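Side-chain contacts in putative arylalkylamine N-Acetyltransferase 7 (Aedes aegypti, PDB 4FD7), which probably transfers an acetyl group from acetyl-CoA to an amine, as expected of an arylalkylamine N-acetyltransferase-like member of the GNAT family: residues A[130-135]-A[228-233]; A[167-172]-A[186-191]. One frame throughout, in Å; residues are numbered along the deposited sequence.

Contact 1: residues A[130-135]-A[228-233]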
loop_
_atom_site.group_PDB
_atom_site.type_symbol
_atom_site.label_atom_id
_atom_site.label_comp_id
_atom_site.label_asym_id
_atom_site.label_seq_id
_atom_site.Cartn_x
_atom_site.Cartn_y
_atom_site.Cartn_z
ATOM N N GLU A 130 -2.227 12.397 3.576
ATOM C CA GLU A 130 -3.240 13.179 2.868
ATOM C C GLU A 130 -2.695 14.515 2.357
ATOM O O GLU A 130 -3.054 14.941 1.260
ATOM C CB GLU A 130 -4.499 13.379 3.724
ATOM C CG GLU A 130 -5.648 14.019 2.958
ATOM C CD GLU A 130 -5.831 13.433 1.562
ATOM O OE1 GLU A 130 -6.010 12.202 1.432
ATOM O OE2 GLU A 130 -5.816 14.216 0.579
ATOM N N TYR A 131 -1.848 15.171 3.158
ATOM C CA TYR A 131 -1.176 16.389 2.719
ATOM C C TYR A 131 -0.330 16.095 1.463
ATOM O O TYR A 131 -0.383 16.820 0.446
ATOM C CB TYR A 131 -0.292 16.971 3.836
ATOM C CG TYR A 131 0.560 18.123 3.352
ATOM C CD1 TYR A 131 0.035 19.406 3.270
ATOM C CD2 TYR A 131 1.879 17.921 2.944
ATOM C CE1 TYR A 131 0.812 20.468 2.804
ATOM C CE2 TYR A 131 2.652 18.960 2.478
ATOM C CZ TYR A 131 2.115 20.233 2.407
ATOM O OH TYR A 131 2.899 21.271 1.947
ATOM N N VAL A 132 0.442 15.020 1.533
ATOM C CA VAL A 132 1.314 14.676 0.412
ATOM C C VAL A 132 0.501 14.369 -0.858
ATOM O O VAL A 132 0.872 14.760 -1.985
ATOM C CB VAL A 132 2.206 13.506 0.794
ATOM C CG1 VAL A 132 3.006 13.009 -0.397
ATOM C CG2 VAL A 132 3.145 13.939 1.932
ATOM N N SER A 133 -0.622 13.684 -0.659
ATOM C CA SER A 133 -1.534 13.333 -1.748
ATOM C C SER A 133 -2.120 14.586 -2.370
ATOM O O SER A 133 -2.298 14.666 -3.591
ATOM C CB SER A 133 -2.680 12.474 -1.212
ATOM O OG SER A 133 -3.582 12.123 -2.254
ATOM N N HIS A 134 -2.453 15.554 -1.525
ATOM C CA HIS A 134 -3.086 16.768 -2.026
ATOM C C HIS A 134 -2.078 17.583 -2.843
ATOM O O HIS A 134 -2.421 18.092 -3.920
ATOM C CB HIS A 134 -3.715 17.572 -0.891
ATOM C CG HIS A 134 -4.612 18.675 -1.358
ATOM N ND1 HIS A 134 -4.199 19.988 -1.439
ATOM C CD2 HIS A 134 -5.897 18.659 -1.789
ATOM C CE1 HIS A 134 -5.189 20.733 -1.897
ATOM N NE2 HIS A 134 -6.229 19.952 -2.117
ATOM N N GLN A 135 -0.843 17.674 -2.352
ATOM C CA GLN A 135 0.233 18.292 -3.128
ATOM C C GLN A 135 0.474 17.567 -4.454
ATOM O O GLN A 135 0.814 18.212 -5.452
ATOM C CB GLN A 135 1.532 18.365 -2.321
ATOM C CG GLN A 135 1.423 19.255 -1.106
ATOM C CD GLN A 135 1.144 20.700 -1.476
ATOM O OE1 GLN A 135 0.089 21.234 -1.160
ATOM N NE2 GLN A 135 2.105 21.340 -2.147
ATOM N N ASN A 228 14.737 11.281 5.617
ATOM C CA ASN A 228 14.186 10.397 4.589
ATOM C C ASN A 228 13.104 11.104 3.783
ATOM O O ASN A 228 12.450 12.028 4.273
ATOM C CB ASN A 228 13.619 9.109 5.205
ATOM C CG ASN A 228 14.701 8.173 5.719
ATOM O OD1 ASN A 228 14.924 8.063 6.925
ATOM N ND2 ASN A 228 15.381 7.493 4.801
ATOM N N PHE A 229 12.902 10.667 2.546
ATOM C CA PHE A 229 11.863 11.254 1.707
ATOM C C PHE A 229 10.538 10.490 1.772
ATOM O O PHE A 229 10.511 9.265 1.927
ATOM C CB PHE A 229 12.356 11.369 0.258
ATOM C CG PHE A 229 13.246 12.554 0.018
ATOM C CD1 PHE A 229 14.606 12.473 0.238
ATOM C CD2 PHE A 229 12.711 13.759 -0.409
ATOM C CE1 PHE A 229 15.415 13.576 0.027
ATOM C CE2 PHE A 229 13.519 14.862 -0.626
ATOM C CZ PHE A 229 14.876 14.764 -0.412
ATOM N N CYS A 230 9.443 11.241 1.685
ATOM C CA CYS A 230 8.094 10.720 1.551
ATOM C C CYS A 230 7.697 11.091 0.131
ATOM O O CYS A 230 7.739 12.278 -0.235
ATOM C CB CYS A 230 7.177 11.421 2.553
ATOM S SG CYS A 230 5.473 10.842 2.609
ATOM N N LYS A 231 7.373 10.096 -0.692
ATOM C CA LYS A 231 7.126 10.392 -2.104
ATOM C C LYS A 231 5.765 9.919 -2.588
ATOM O O LYS A 231 5.453 8.743 -2.475
ATOM C CB LYS A 231 8.207 9.751 -2.978
ATOM C CG LYS A 231 9.624 10.190 -2.674
ATOM C CD LYS A 231 10.592 9.683 -3.734
ATOM C CE LYS A 231 12.041 9.939 -3.346
ATOM N NZ LYS A 231 12.994 9.463 -4.395
ATOM N N TYR A 232 5.012 10.809 -3.231
ATOM C CA TYR A 232 3.784 10.406 -3.900
ATOM C C TYR A 232 4.199 10.055 -5.332
ATOM O O TYR A 232 4.832 10.858 -6.016
ATOM C CB TYR A 232 2.732 11.511 -3.881
ATOM C CG TYR A 232 1.334 10.986 -3.641
ATOM C CD1 TYR A 232 0.843 10.829 -2.353
ATOM C CD2 TYR A 232 0.513 10.632 -4.703
ATOM C CE1 TYR A 232 -0.430 10.344 -2.129
ATOM C CE2 TYR A 232 -0.763 10.146 -4.488
ATOM C CZ TYR A 232 -1.228 10.005 -3.200
ATOM O OH TYR A 232 -2.498 9.521 -2.980
ATOM N N MET A 233 3.858 8.849 -5.767
ATOM C CA MET A 233 4.284 8.324 -7.069
ATOM C C MET A 233 3.089 7.753 -7.842
ATOM O O MET A 233 2.139 7.200 -7.243
ATOM C CB MET A 233 5.399 7.287 -6.908
ATOM C CG MET A 233 6.581 7.767 -6.065
ATOM S SD MET A 233 7.762 6.425 -5.799
ATOM C CE MET A 233 8.432 6.262 -7.455
#

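Contact 2: residues A[167-172]-A[186-191]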
loop_
_atom_site.group_PDB
_atom_site.type_symbol
_atom_site.label_atom_id
_atom_site.label_comp_id
_atom_site.label_asym_id
_atom_site.label_seq_id
_atom_site.Cartn_x
_atom_site.Cartn_y
_atom_site.Cartn_z
ATOM N N GLU A 167 6.951 -7.076 -7.376
ATOM C CA GLU A 167 5.961 -7.850 -8.132
ATOM C C GLU A 167 4.507 -7.655 -7.676
ATOM O O GLU A 167 3.574 -7.697 -8.507
ATOM C CB GLU A 167 6.351 -9.337 -8.183
ATOM C CG GLU A 167 7.739 -9.614 -8.772
ATOM C CD GLU A 167 8.002 -8.923 -10.114
ATOM O OE1 GLU A 167 7.114 -8.886 -10.989
ATOM O OE2 GLU A 167 9.122 -8.412 -10.312
ATOM N N ILE A 168 4.312 -7.411 -6.377
ATOM C CA ILE A 168 2.969 -7.145 -5.867
ATOM C C ILE A 168 2.474 -5.816 -6.457
ATOM O O ILE A 168 1.310 -5.701 -6.858
ATOM C CB ILE A 168 2.929 -7.104 -4.315
ATOM C CG1 ILE A 168 3.000 -8.521 -3.763
ATOM C CG2 ILE A 168 1.681 -6.421 -3.813
ATOM C CD1 ILE A 168 3.320 -8.580 -2.296
ATOM N N LEU A 169 3.355 -4.818 -6.520
ATOM C CA LEU A 169 2.989 -3.573 -7.196
ATOM C C LEU A 169 2.759 -3.774 -8.686
ATOM O O LEU A 169 1.933 -3.094 -9.286
ATOM C CB LEU A 169 4.070 -2.519 -7.035
ATOM C CG LEU A 169 4.291 -1.992 -5.622
ATOM C CD1 LEU A 169 5.502 -1.112 -5.603
ATOM C CD2 LEU A 169 3.054 -1.221 -5.149
ATOM N N ARG A 170 3.532 -4.661 -9.305
ATOM C CA ARG A 170 3.420 -4.821 -10.741
ATOM C C ARG A 170 2.050 -5.384 -11.075
ATOM O O ARG A 170 1.474 -5.071 -12.127
ATOM C CB ARG A 170 4.546 -5.707 -11.320
ATOM C CG ARG A 170 4.705 -5.503 -12.824
ATOM C CD ARG A 170 5.591 -6.583 -13.453
ATOM N NE ARG A 170 6.872 -6.666 -12.760
ATOM C CZ ARG A 170 7.910 -5.871 -13.014
ATOM N NH1 ARG A 170 7.816 -4.930 -13.947
ATOM N NH2 ARG A 170 9.040 -6.016 -12.335
ATOM N N ALA A 171 1.516 -6.196 -10.166
ATOM C CA ALA A 171 0.150 -6.729 -10.332
ATOM C C ALA A 171 -0.976 -5.685 -10.455
ATOM O O ALA A 171 -2.105 -6.030 -10.812
ATOM C CB ALA A 171 -0.176 -7.718 -9.219
ATOM N N ARG A 172 -0.686 -4.427 -10.158
ATOM C CA ARG A 172 -1.698 -3.380 -10.253
ATOM C C ARG A 172 -2.064 -3.126 -11.708
ATOM O O ARG A 172 -3.179 -2.679 -12.032
ATOM C CB ARG A 172 -1.188 -2.096 -9.601
ATOM C CG ARG A 172 -1.238 -2.136 -8.077
ATOM C CD ARG A 172 -0.816 -0.793 -7.501
ATOM N NE ARG A 172 -0.507 -0.904 -6.075
ATOM C CZ ARG A 172 -0.226 0.136 -5.297
ATOM N NH1 ARG A 172 -0.234 1.371 -5.795
ATOM N NH2 ARG A 172 0.048 -0.062 -4.018
ATOM N N THR A 186 0.209 6.383 -5.182
ATOM C CA THR A 186 0.346 5.946 -3.802
ATOM C C THR A 186 1.427 6.771 -3.134
ATOM O O THR A 186 2.323 7.289 -3.810
ATOM C CB THR A 186 0.632 4.411 -3.757
ATOM O OG1 THR A 186 -0.590 3.704 -4.005
ATOM C CG2 THR A 186 1.200 3.954 -2.413
ATOM N N CYS A 187 1.307 6.961 -1.825
ATOM C CA CYS A 187 2.394 7.553 -1.057
ATOM C C CYS A 187 3.318 6.435 -0.607
ATOM O O CYS A 187 2.929 5.600 0.202
ATOM C CB CYS A 187 1.863 8.304 0.171
ATOM S SG CYS A 187 3.206 8.988 1.167
ATOM N N PHE A 188 4.519 6.397 -1.178
ATOM C CA PHE A 188 5.553 5.457 -0.778
ATOM C C PHE A 188 6.461 6.137 0.240
ATOM O O PHE A 188 7.043 7.199 -0.013
ATOM C CB PHE A 188 6.321 4.959 -1.993
ATOM C CG PHE A 188 5.459 4.238 -2.990
ATOM C CD1 PHE A 188 4.909 4.906 -4.087
ATOM C CD2 PHE A 188 5.188 2.893 -2.830
ATOM C CE1 PHE A 188 4.114 4.226 -5.000
ATOM C CE2 PHE A 188 4.387 2.209 -3.744
ATOM C CZ PHE A 188 3.856 2.877 -4.826
ATOM N N THR A 189 6.559 5.511 1.408
ATOM C CA THR A 189 7.026 6.209 2.590
ATOM C C THR A 189 8.483 5.942 2.922
ATOM O O THR A 189 9.109 6.712 3.650
ATOM C CB THR A 189 6.180 5.821 3.786
ATOM O OG1 THR A 189 6.280 4.403 3.982
ATOM C CG2 THR A 189 4.722 6.208 3.548
ATOM N N GLY A 190 9.023 4.848 2.399
ATOM C CA GLY A 190 10.398 4.469 2.676
ATOM C C GLY A 190 11.209 4.167 1.431
ATOM O O GLY A 190 10.662 4.096 0.335
ATOM N N PRO A 191 12.519 3.962 1.600
ATOM C CA PRO A 191 13.472 3.892 0.486
ATOM C C PRO A 191 13.269 2.671 -0.418
ATOM O O PRO A 191 13.254 2.802 -1.645
ATOM C CB PRO A 191 14.821 3.812 1.202
ATOM C CG PRO A 191 14.522 3.162 2.487
ATOM C CD PRO A 191 13.166 3.684 2.894
#

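Contact 1: residues A[130-135]-A[228-233]
With chi1 at 173°, the CG1 branch of Val132 stands opposite the backbone N and reaches the Tyr232 side chain, leaving CG2 for Cys230; Ser133, also trans at chi1 (180°), brings OG to the phenol oxygen of the same tyrosine. Val132 CG1 meets the ring at its edge, 3.6 Å from Tyr232 CD1, while Ser133 lays its backbone CA over one face, 3.7 Å from the ring centroid in a CH-pi contact. On its other branch, Val132 CG2 rests on Cys230 SG at 3.9 Å. Helix 120-136 therefore packs against one face of the three-stranded sheet, on Cys230 and Tyr232 of strand 229-236, the segment axes crossing at -49° and 8.4 Å apart at their closest, an alpha/beta layer arrangement of the GNAT fold. At the polar end, Ser133 OG lies 2.9 Å from Tyr232 OH, at most a weak hydrogen bond, and Tyr232 OH is also hydrogen-bonded to Tyr147 OH on strand 146-155. Apolar packing thus carries most of this contact: the valine and the serine, whose CB comes within 3.2 Å of Tyr232 CE1, probably limit the ring's rotation, and the phenol hydroxyl relies chiefly on Tyr147.

Contact 2: residues A[167-172]-A[186-191]
Thr186, on strand 183-188, meets Arg172 through its hydroxyl: Arg172 NH1 donates to Thr186 OG1 over 3.0 Å, with an N-H...O angle of 151°. The acceptor sits near the edge of the guanidinium, 19° out of its plane, and the two side chains cross at about a right angle. Arg172 gets there on a chain extended from CG to NE, and its buried head is also held by Ser184 OG at NH1 and Asn102 OD1 at NH2. The methyl CG2 of Thr186 is set anti to the backbone N and covers the centre of one face of the Phe188 ring, 3.7 Å above its plane. The arrangement belongs to the beta-alpha-beta portion of the GNAT fold, where the helical region 164-179 links strand 146-155 to strand 183-188. Phe188, two residues on and on the same side of the strand, points its ring at the helix; Leu169 approaches from the opposite direction and places CD2 in the plane of the ring at its edge, 3.9 Å from Phe188 CE2. That same Leu169 CD2 lies 3.3 Å above one face of the Arg172 guanidinium, toward its rim. Phe202 packs edge-to-face with the phenylalanine ring.

In the fold
After four strands of the larger sheet and three helices, the chain reaches helix 120-136, whose segment 130-135 pairs with strand 229-236 near the C terminus; contact 1 thereby closes a long loop of 92 residues. Inside that loop the chain runs through strand 146-155 to segment 167-172, and contact 2 closes a short one of 13 residues on reaching 186-191. Contact 2 is thus nested within contact 1. Strands 183-188 and 229-236 are antiparallel neighbours in the three-stranded sheet, joined by backbone bonds from Phe188 to Lys231 and from Met233 to Thr186. Helix 120-136 and the helical region 164-179 pack on opposite faces of this sheet.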